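Side-chain contacts in OTU domain-containing protein wMelOTU (Wolbachia pipientis wMel, PDB 6W9O), which removes ubiquitin as a deubiquitinase of the OTU cysteine protease family, probably serving as a bacterial effector in the host cell: residues 60-63 against 64-68; 79-82 against 83-87; 159-163 against 164-168. All blocks are in the same frame, centred on the assembly; numbering follows the deposited sequence.

Contact 1: 60-63 against 64-68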
ATOM      1  N   GLN A  60       5.402  -2.406  -6.299  1.00 15.02           N
ATOM      2  CA  GLN A  60       5.942  -1.797  -7.510  1.00 13.67           C
ATOM      3  C   GLN A  60       6.326  -0.360  -7.252  1.00 12.94           C
ATOM      4  O   GLN A  60       7.366   0.111  -7.760  1.00 13.45           O
ATOM      5  CB  GLN A  60       4.935  -1.893  -8.649  1.00 13.21           C
ATOM      6  CG  GLN A  60       4.778  -3.344  -9.189  1.00 13.98           C
ATOM      7  CD  GLN A  60       3.804  -3.351 -10.326  1.00 16.50           C
ATOM      8  OE1 GLN A  60       4.001  -2.654 -11.324  1.00 18.82           O
ATOM      9  NE2 GLN A  60       2.700  -4.106 -10.183  1.00 16.73           N
ATOM     10  N   SER A  61       5.500   0.385  -6.518  1.00 12.70           N
ATOM     11  CA  SER A  61       5.849   1.787  -6.276  1.00 11.50           C
ATOM     12  C   SER A  61       7.046   1.873  -5.339  1.00 13.10           C
ATOM     13  O   SER A  61       7.966   2.694  -5.556  1.00 12.99           O
ATOM     14  CB  SER A  61       4.599   2.506  -5.716  1.00 12.59           C
ATOM     15  OG  SER A  61       4.949   3.828  -5.278  1.00 12.62           O
ATOM     16  N   LEU A  62       7.118   0.973  -4.340  1.00 13.95           N
ATOM     17  CA  LEU A  62       8.285   0.939  -3.448  1.00 12.93           C
ATOM     18  C   LEU A  62       9.562   0.712  -4.231  1.00 12.58           C
ATOM     19  O   LEU A  62      10.582   1.386  -4.000  1.00 14.36           O
ATOM     20  CB  LEU A  62       8.108  -0.166  -2.396  1.00 13.86           C
ATOM     21  CG  LEU A  62       9.239  -0.270  -1.356  1.00 14.25           C
ATOM     22  CD1 LEU A  62       9.178   0.927  -0.420  1.00 16.88           C
ATOM     23  CD2 LEU A  62       9.144  -1.611  -0.612  1.00 19.04           C
ATOM     24  N   GLU A  63       9.547  -0.236  -5.171  1.00 12.92           N
ATOM     25  CA  GLU A  63      10.779  -0.537  -5.888  1.00 13.00           C
ATOM     26  C   GLU A  63      11.188   0.667  -6.735  1.00 14.03           C
ATOM     27  O   GLU A  63      12.376   1.032  -6.804  1.00 14.47           O
ATOM     28  CB  GLU A  63      10.602  -1.776  -6.775  1.00 14.70           C
ATOM     29  CG  GLU A  63      11.941  -2.053  -7.514  1.00 15.24           C
ATOM     30  CD  GLU A  63      11.950  -3.288  -8.392  1.00 18.40           C
ATOM     31  OE1 GLU A  63      10.965  -4.101  -8.312  1.00 20.12           O
ATOM     32  OE2 GLU A  63      12.917  -3.505  -9.120  1.00 20.11           O
ATOM     33  N   GLN A  64      10.222   1.293  -7.403  1.00 14.41           N
ATOM     34  CA  GLN A  64      10.609   2.391  -8.277  1.00 14.24           C
ATOM     35  C   GLN A  64      11.113   3.581  -7.477  1.00 14.43           C
ATOM     36  O   GLN A  64      12.065   4.264  -7.889  1.00 14.77           O
ATOM     37  CB  GLN A  64       9.375   2.783  -9.104  1.00 15.40           C
ATOM     38  CG  GLN A  64       9.717   3.720 -10.204  1.00 20.72           C
ATOM     39  CD  GLN A  64       8.532   3.890 -11.164  1.00 19.80           C
ATOM     40  OE1 GLN A  64       7.726   4.714 -10.915  1.00 19.77           O
ATOM     41  NE2 GLN A  64       8.495   3.137 -12.251  1.00 23.82           N
ATOM     42  N   GLN A  65      10.477   3.879  -6.345  1.00 14.77           N
ATOM     43  CA  GLN A  65      10.799   5.062  -5.543  1.00 12.57           C
ATOM     44  C   GLN A  65      12.090   4.871  -4.773  1.00 15.40           C
ATOM     45  O   GLN A  65      12.913   5.804  -4.692  1.00 16.77           O
ATOM     46  CB  GLN A  65       9.675   5.332  -4.516  1.00 13.88           C
ATOM     47  CG  GLN A  65       8.374   5.821  -5.157  1.00 14.62           C
ATOM     48  CD  GLN A  65       8.559   7.202  -5.782  1.00 17.42           C
ATOM     49  OE1 GLN A  65       9.066   7.319  -6.905  1.00 19.01           O
ATOM     50  NE2 GLN A  65       8.222   8.259  -5.052  1.00 15.57           N
ATOM     51  N   THR A  66      12.288   3.678  -4.147  1.00 15.90           N
ATOM     52  CA  THR A  66      13.437   3.501  -3.237  1.00 18.54           C
ATOM     53  C   THR A  66      14.457   2.471  -3.692  1.00 17.63           C
ATOM     54  O   THR A  66      15.556   2.390  -3.105  1.00 19.71           O
ATOM     55  CB  THR A  66      12.969   3.072  -1.839  1.00 19.33           C
ATOM     56  OG1 THR A  66      12.532   1.689  -1.886  1.00 18.71           O
ATOM     57  CG2 THR A  66      11.835   3.942  -1.329  1.00 21.90           C
ATOM     58  N   GLY A  67      14.148   1.688  -4.725  1.00 15.74           N
ATOM     59  CA  GLY A  67      14.999   0.622  -5.144  1.00 17.74           C
ATOM     60  C   GLY A  67      14.833  -0.649  -4.339  1.00 19.05           C
ATOM     61  O   GLY A  67      15.413  -1.674  -4.713  1.00 21.00           O
ATOM     62  N   GLU A  68      14.025  -0.640  -3.284  1.00 18.43           N
ATOM     63  CA  GLU A  68      13.943  -1.841  -2.457  1.00 19.39           C
ATOM     64  C   GLU A  68      12.959  -2.833  -3.095  1.00 16.50           C
ATOM     65  O   GLU A  68      11.808  -2.475  -3.386  1.00 17.41           O
ATOM     66  CB  GLU A  68      13.485  -1.450  -1.054  1.00 20.84           C
ATOM     67  CG  GLU A  68      13.577  -2.684  -0.101  1.00 24.74           C
ATOM     68  CD  GLU A  68      13.685  -2.336   1.383  1.00 32.34           C
ATOM     69  OE1 GLU A  68      13.512  -1.152   1.772  1.00 33.11           O
ATOM     70  OE2 GLU A  68      13.926  -3.293   2.154  1.00 35.92           O
TER
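Thr66 takes hold of the Leu62 carbonyl with two donors, a clear example of a hydroxyl reinforcing the last turn of a helix. Thr66 N lies 2.9 Å from Leu62 O in the usual helical bond, and the side chain adds a second, with Thr66 OG1 donating to Leu62 O at 2.9 Å. The two arrive from opposite faces of the carbonyl plane, the hydroxyl standing above it, 38° out. A chi1 of 73° makes this possible by lodging OG1 between the backbone N and carbonyl carbon of its own residue. The same oxygen then accepts from the chain beyond: Glu68 N comes within 3.1 Å of Thr66 OG1 over a fairly straight bond, closing an ST turn. Helix 53-66 thus ends here; in OTU proteases the corresponding helix carries the catalytic cysteine at its other, N-terminal, end. Gly67, with positive phi, turns the chain away while its N bonds Glu63 O at 2.8 Å. The Leu62 side chain slants across that of Thr66, CD1 resting 3.7 Å from Thr66 OG1, and Glu68 O folds back to within 3.3 Å of Glu63 CA in a CA-H...O contact. Farther out, Leu62 packs on Val182 and Tyr137. Gln65 bonds Thr181 O and Lys200 NZ, Ser61 OG bonds His183 N on strand 181-188, and Gln64 OE1 bonds Asp197 N on strand 191-197.

Contact 2: 79-82 against 83-87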
ATOM      1  N   CYS A  79       3.304  -8.476   7.446  1.00 14.33           N
ATOM      2  CA  CYS A  79       2.096  -8.180   8.217  1.00 15.66           C
ATOM      3  C   CYS A  79       1.830  -9.289   9.213  1.00 16.25           C
ATOM      4  O   CYS A  79       1.453  -9.026  10.364  1.00 15.92           O
ATOM      5  CB  CYS A  79       0.911  -8.008   7.249  1.00 15.38           C
ATOM      6  SG  CYS A  79       1.110  -6.495   6.215  1.00 15.56           S
ATOM      7  N   ARG A  80       2.070 -10.550   8.811  1.00 14.88           N
ATOM      8  CA  ARG A  80       1.995 -11.646   9.766  1.00 15.36           C
ATOM      9  C   ARG A  80       2.938 -11.411  10.933  1.00 18.35           C
ATOM     10  O   ARG A  80       2.578 -11.621  12.095  1.00 20.04           O
ATOM     11  CB  ARG A  80       2.378 -12.964   9.068  1.00 18.27           C
ATOM     12  CG  ARG A  80       2.469 -14.131   9.993  1.00 23.79           C
ATOM     13  CD  ARG A  80       2.855 -15.370   9.203  1.00 24.78           C
ATOM     14  NE  ARG A  80       3.219 -16.465  10.081  1.00 43.89           N
ATOM     15  CZ  ARG A  80       2.401 -17.485  10.357  1.00 60.20           C
ATOM     16  NH1 ARG A  80       1.182 -17.538   9.800  1.00 58.24           N
ATOM     17  NH2 ARG A  80       2.801 -18.461  11.176  1.00 59.83           N
ATOM     18  N   GLU A  81       4.181 -11.039  10.627  1.00 17.95           N
ATOM     19  CA  GLU A  81       5.153 -10.843  11.697  1.00 18.99           C
ATOM     20  C   GLU A  81       4.736  -9.693  12.610  1.00 19.34           C
ATOM     21  O   GLU A  81       4.866  -9.789  13.830  1.00 21.78           O
ATOM     22  CB  GLU A  81       6.517 -10.544  11.055  1.00 21.57           C
ATOM     23  CG  GLU A  81       7.098 -11.792  10.410  1.00 26.81           C
ATOM     24  CD  GLU A  81       8.525 -11.599   9.915  1.00 39.55           C
ATOM     25  OE1 GLU A  81       8.968 -10.445   9.729  1.00 34.69           O
ATOM     26  OE2 GLU A  81       9.184 -12.642   9.684  1.00 44.14           O
ATOM     27  N   PHE A  82       4.245  -8.597  12.029  1.00 19.20           N
ATOM     28  CA  PHE A  82       3.744  -7.509  12.857  1.00 17.52           C
ATOM     29  C   PHE A  82       2.706  -8.008  13.859  1.00 17.38           C
ATOM     30  O   PHE A  82       2.748  -7.665  15.053  1.00 18.68           O
ATOM     31  CB  PHE A  82       3.176  -6.421  11.938  1.00 16.55           C
ATOM     32  CG  PHE A  82       2.662  -5.222  12.674  1.00 15.71           C
ATOM     33  CD1 PHE A  82       3.443  -4.086  12.797  1.00 17.22           C
ATOM     34  CD2 PHE A  82       1.359  -5.230  13.210  1.00 18.02           C
ATOM     35  CE1 PHE A  82       2.969  -2.944  13.479  1.00 19.00           C
ATOM     36  CE2 PHE A  82       0.861  -4.104  13.847  1.00 17.08           C
ATOM     37  CZ  PHE A  82       1.660  -2.952  14.010  1.00 17.77           C
ATOM     38  N   ALA A  83       1.763  -8.834  13.394  1.00 16.28           N
ATOM     39  CA  ALA A  83       0.710  -9.344  14.274  1.00 16.94           C
ATOM     40  C   ALA A  83       1.228 -10.315  15.322  1.00 18.87           C
ATOM     41  O   ALA A  83       0.659 -10.387  16.417  1.00 22.18           O
ATOM     42  CB  ALA A  83      -0.369 -10.034  13.445  1.00 18.14           C
ATOM     43  N   GLN A  84       2.328 -11.027  15.045  1.00 21.73           N
ATOM     44  CA  GLN A  84       2.895 -11.940  16.032  1.00 25.60           C
ATOM     45  C   GLN A  84       3.777 -11.257  17.072  1.00 26.11           C
ATOM     46  O   GLN A  84       4.065 -11.872  18.104  1.00 29.19           O
ATOM     47  CB  GLN A  84       3.780 -12.959  15.323  1.00 24.65           C
ATOM     48  CG  GLN A  84       2.962 -13.913  14.478  1.00 27.66           C
ATOM     49  CD  GLN A  84       3.834 -14.790  13.611  1.00 31.63           C
ATOM     50  OE1 GLN A  84       4.869 -14.354  13.103  1.00 35.41           O
ATOM     51  NE2 GLN A  84       3.411 -16.029  13.426  1.00 40.47           N
ATOM     52  N   LYS A  85       4.283 -10.056  16.818  1.00 23.61           N
ATOM     53  CA  LYS A  85       5.316  -9.447  17.677  1.00 23.54           C
ATOM     54  C   LYS A  85       4.742  -8.306  18.525  1.00 24.25           C
ATOM     55  O   LYS A  85       5.118  -7.134  18.350  1.00 22.89           O
ATOM     56  CB  LYS A  85       6.489  -8.931  16.801  1.00 24.96           C
ATOM     57  CG  LYS A  85       7.281 -10.078  16.141  1.00 29.20           C
ATOM     58  CD  LYS A  85       8.354  -9.532  15.196  1.00 33.15           C
ATOM     59  CE  LYS A  85       9.040 -10.660  14.423  1.00 38.02           C
ATOM     60  NZ  LYS A  85      10.057 -10.047  13.503  1.00 41.51           N
ATOM     61  N   ASN A  86       3.913  -8.680  19.503  1.00 25.23           N
ATOM     62  CA  ASN A  86       3.349  -7.719  20.486  1.00 27.96           C
ATOM     63  C   ASN A  86       2.834  -6.482  19.750  1.00 23.60           C
ATOM     64  O   ASN A  86       3.347  -5.387  20.007  1.00 25.03           O
ATOM     65  CB  ASN A  86       4.417  -7.330  21.511  1.00 33.27           C
ATOM     66  CG  ASN A  86       3.888  -6.477  22.643  1.00 52.17           C
ATOM     67  OD1 ASN A  86       4.610  -5.639  23.178  1.00 58.06           O
ATOM     68  ND2 ASN A  86       2.639  -6.687  23.020  1.00 55.31           N
ATOM     69  N   PRO A  87       1.821  -6.610  18.873  1.00 21.91           N
ATOM     70  CA  PRO A  87       1.325  -5.458  18.105  1.00 20.48           C
ATOM     71  C   PRO A  87       0.680  -4.426  19.019  1.00 21.47           C
ATOM     72  O   PRO A  87       0.060  -4.758  20.032  1.00 24.41           O
ATOM     73  CB  PRO A  87       0.297  -6.070  17.138  1.00 19.12           C
ATOM     74  CG  PRO A  87      -0.157  -7.328  17.825  1.00 20.71           C
ATOM     75  CD  PRO A  87       1.106  -7.851  18.541  1.00 23.85           C
TER
HETATM   76  O   HOH W   1       6.119 -15.445  10.233  1.00110.48           O
HETATM   77  O   HOH W   2       4.134  -5.636  16.230  1.00 18.76           O
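Arg80 and Gln84 are each aimed by their own first torsion: with CG opposite the backbone N (chi1 174°) the Arg80 chain runs out extended to NE, while a chi1 of -69° swings Gln84 CG close to Arg80 O and brings its chain up to the arginine side chain. The amide end crosses the arginine obliquely. Gln84 NE2 sits over one face of the guanidinium, 3.4 Å from Arg80 NE, with the two planes 73° apart; this is neither a stack nor a hydrogen bond, as both atoms are donors. Water 1 is the acceptor for Arg80 NE, lying in the guanidinium plane 3.1 Å from it and giving a weak bond to Gln84 OE1. One residue along, Lys85 extends beside Glu81, NZ reaching Glu81 OE1 at 3.9 Å, a long salt bridge. Next along the chain, Phe82 CE2 touches Pro87 CB at 3.9 Å, while the ring meets Phe91 edge-to-face and packs on Ile132 of helix 126-137. Here helix 72-84 unwinds: Lys85 N makes weak bonds to both Glu81 O and Phe82 O, and water 2 bridges the frayed end, 2.7 Å from Phe82 O and 2.8 Å from Lys85 O. That water also lies over the centre of the Phe82 ring. Because it donates to both carbonyls, its two hydrogens are already spent, which implies that its place above the ring is a packing contact rather than an O-H...pi bond.

Contact 3: 159-163 against 164-168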
ATOM      1  N   LEU A 159      -3.350  10.004   2.745  1.00 16.40           N
ATOM      2  CA  LEU A 159      -1.966   9.730   3.074  1.00 15.84           C
ATOM      3  C   LEU A 159      -1.932   8.933   4.356  1.00 16.67           C
ATOM      4  O   LEU A 159      -2.566   9.331   5.342  1.00 21.85           O
ATOM      5  CB  LEU A 159      -1.219  11.033   3.315  1.00 21.18           C
ATOM      6  CG  LEU A 159      -0.753  11.691   2.037  1.00 24.57           C
ATOM      7  CD1 LEU A 159      -0.323  13.148   2.391  1.00 26.24           C
ATOM      8  CD2 LEU A 159       0.451  10.925   1.479  1.00 21.51           C
ATOM      9  N   ILE A 160      -1.253   7.796   4.317  1.00 15.79           N
ATOM     10  CA  ILE A 160      -1.132   6.872   5.432  1.00 15.28           C
ATOM     11  C   ILE A 160       0.338   6.827   5.813  1.00 19.24           C
ATOM     12  O   ILE A 160       1.209   6.829   4.938  1.00 17.06           O
ATOM     13  CB  ILE A 160      -1.647   5.476   5.043  1.00 18.23           C
ATOM     14  CG1 ILE A 160      -3.181   5.592   4.865  1.00 21.98           C
ATOM     15  CG2 ILE A 160      -1.400   4.435   6.141  1.00 18.61           C
ATOM     16  CD1 ILE A 160      -3.746   4.594   3.963  1.00 26.31           C
ATOM     17  N   ASP A 161       0.623   6.838   7.104  1.00 16.29           N
ATOM     18  CA  ASP A 161       2.007   6.542   7.508  1.00 16.37           C
ATOM     19  C   ASP A 161       1.968   5.661   8.733  1.00 18.70           C
ATOM     20  O   ASP A 161       0.947   5.021   9.040  1.00 18.47           O
ATOM     21  CB  ASP A 161       2.813   7.832   7.675  1.00 18.69           C
ATOM     22  CG  ASP A 161       2.330   8.698   8.827  1.00 27.48           C
ATOM     23  OD1 ASP A 161       2.893   9.815   8.961  1.00 34.05           O
ATOM     24  OD2 ASP A 161       1.422   8.303   9.604  1.00 24.16           O
ATOM     25  N   ASN A 162       3.107   5.561   9.413  1.00 19.36           N
ATOM     26  CA  ASN A 162       3.176   4.606  10.505  1.00 25.09           C
ATOM     27  C   ASN A 162       2.176   4.943  11.602  1.00 24.63           C
ATOM     28  O   ASN A 162       1.796   4.042  12.388  1.00 25.68           O
ATOM     29  CB  ASN A 162       4.612   4.527  11.051  1.00 28.00           C
ATOM     30  CG  ASN A 162       5.104   5.825  11.624  1.00 33.73           C
ATOM     31  OD1 ASN A 162       4.970   6.892  11.030  1.00 30.30           O
ATOM     32  ND2 ASN A 162       5.700   5.741  12.801  1.00 44.57           N
ATOM     33  N   SER A 163       1.702   6.193  11.636  1.00 21.28           N
ATOM     34  CA  SER A 163       0.749   6.631  12.659  1.00 21.91           C
ATOM     35  C   SER A 163      -0.713   6.676  12.199  1.00 22.88           C
ATOM     36  O   SER A 163      -1.574   7.130  12.975  1.00 28.21           O
ATOM     37  CB  SER A 163       1.173   7.987  13.215  1.00 31.11           C
ATOM     38  OG  SER A 163       1.082   8.981  12.201  1.00 36.58           O
ATOM     39  N   GLY A 164      -1.023   6.235  10.988  1.00 21.13           N
ATOM     40  CA  GLY A 164      -2.405   6.135  10.557  1.00 21.48           C
ATOM     41  C   GLY A 164      -2.737   6.956   9.330  1.00 22.71           C
ATOM     42  O   GLY A 164      -1.834   7.395   8.624  1.00 21.43           O
ATOM     43  N   SER A 165      -4.028   7.177   9.086  1.00 22.10           N
ATOM     44  CA  SER A 165      -4.573   7.563   7.784  1.00 29.24           C
ATOM     45  C   SER A 165      -5.232   8.915   7.923  1.00 27.28           C
ATOM     46  O   SER A 165      -6.019   9.111   8.837  1.00 30.06           O
ATOM     47  CB  SER A 165      -5.726   6.619   7.379  1.00 35.08           C
ATOM     48  OG  SER A 165      -5.417   5.226   7.518  1.00 41.08           O
ATOM     49  N   LYS A 166      -4.937   9.839   7.010  1.00 31.41           N
ATOM     50  CA  LYS A 166      -5.507  11.186   7.026  1.00 29.01           C
ATOM     51  C   LYS A 166      -5.759  11.647   5.587  1.00 29.54           C
ATOM     52  O   LYS A 166      -5.058  11.249   4.654  1.00 25.43           O
ATOM     53  CB  LYS A 166      -4.543  12.196   7.702  1.00 32.80           C
ATOM     54  CG  LYS A 166      -3.090  11.853   7.311  1.00 41.02           C
ATOM     55  CD  LYS A 166      -1.978  12.834   7.636  1.00 45.02           C
ATOM     56  CE  LYS A 166      -0.667  12.288   7.028  1.00 37.98           C
ATOM     57  NZ  LYS A 166      -0.550  10.813   7.313  1.00 41.83           N
ATOM     58  N   SER A 167      -6.726  12.536   5.409  1.00 28.40           N
ATOM     59  CA  SER A 167      -6.910  13.165   4.102  1.00 27.18           C
ATOM     60  C   SER A 167      -5.735  14.082   3.816  1.00 31.24           C
ATOM     61  O   SER A 167      -5.212  14.738   4.724  1.00 35.79           O
ATOM     62  CB  SER A 167      -8.152  14.049   4.164  1.00 34.60           C
ATOM     63  OG  SER A 167      -9.281  13.229   4.405  1.00 47.16           O
ATOM     64  N   ALA A 168      -5.331  14.164   2.548  1.00 28.21           N
ATOM     65  CA  ALA A 168      -4.254  15.095   2.203  1.00 32.50           C
ATOM     66  C   ALA A 168      -4.824  16.512   2.195  1.00 46.34           C
ATOM     67  O   ALA A 168      -5.519  16.904   1.255  1.00 61.31           O
ATOM     68  CB  ALA A 168      -3.672  14.702   0.854  1.00 32.58           C
TER
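Leu159 pairs with Lys166 in a beta hairpin whose strands, 155-161 and 164-167, are joined by a type I turn from Asp161 to Gly164; the second strand is the outermost on its side of the mixed sheet. Backbone bonds set the register. Leu159 N meets Lys166 O at 2.8 Å, and Asp161 and Gly164 exchange a bond in each direction next to the turn. Polar side chains lock the turn. Asp161 OD2 accepts from Ser163 N at 2.9 Å, an Asx turn, and from Ser163 OG at 2.7 Å, both from the same face of the carboxylate. Charge adds a looser tie, since Lys166 crosses Asp161 at about a right angle with NZ 3.9 Å from Asp161 OD2, a long salt bridge. The apolar contact is light, Leu159 CD1 resting 4.0 Å from Ala168 CB. On the other face a methylene meets a hydroxyl: Ile160 CG1 lies 3.5 Å from Ser165 OG, which bonds Asp127 OD1 of helix 126-137. With CG lodged between backbone N and carbonyl carbon (chi1 38°), the lysine chain lies against Leu159, and a final bend at chi4 turns Lys166 NZ onto Leu159 O at 3.2 Å, 69° out of the carbonyl plane, on the face opposite Lys166 N.

Read from the N terminus, the three contacts come strictly in series; none nests in or crosses another. Contact 1 finishes helix 53-66 and contact 2 finishes the next one, helix 72-84, so both are helix ends, with centres 23 Å apart. Contact 3, much later in the chain, closes the tight loop between strands 155-161 and 164-167 at one margin of the sheet. No two contacts touch; even contacts 2 and 3, whose atoms approach most closely, stay about 7 Å apart. What they share is helix 126-137: at least one side chain from each contact touches it, relating two helix termini and the sheet edge to a single helix of the OTU domain.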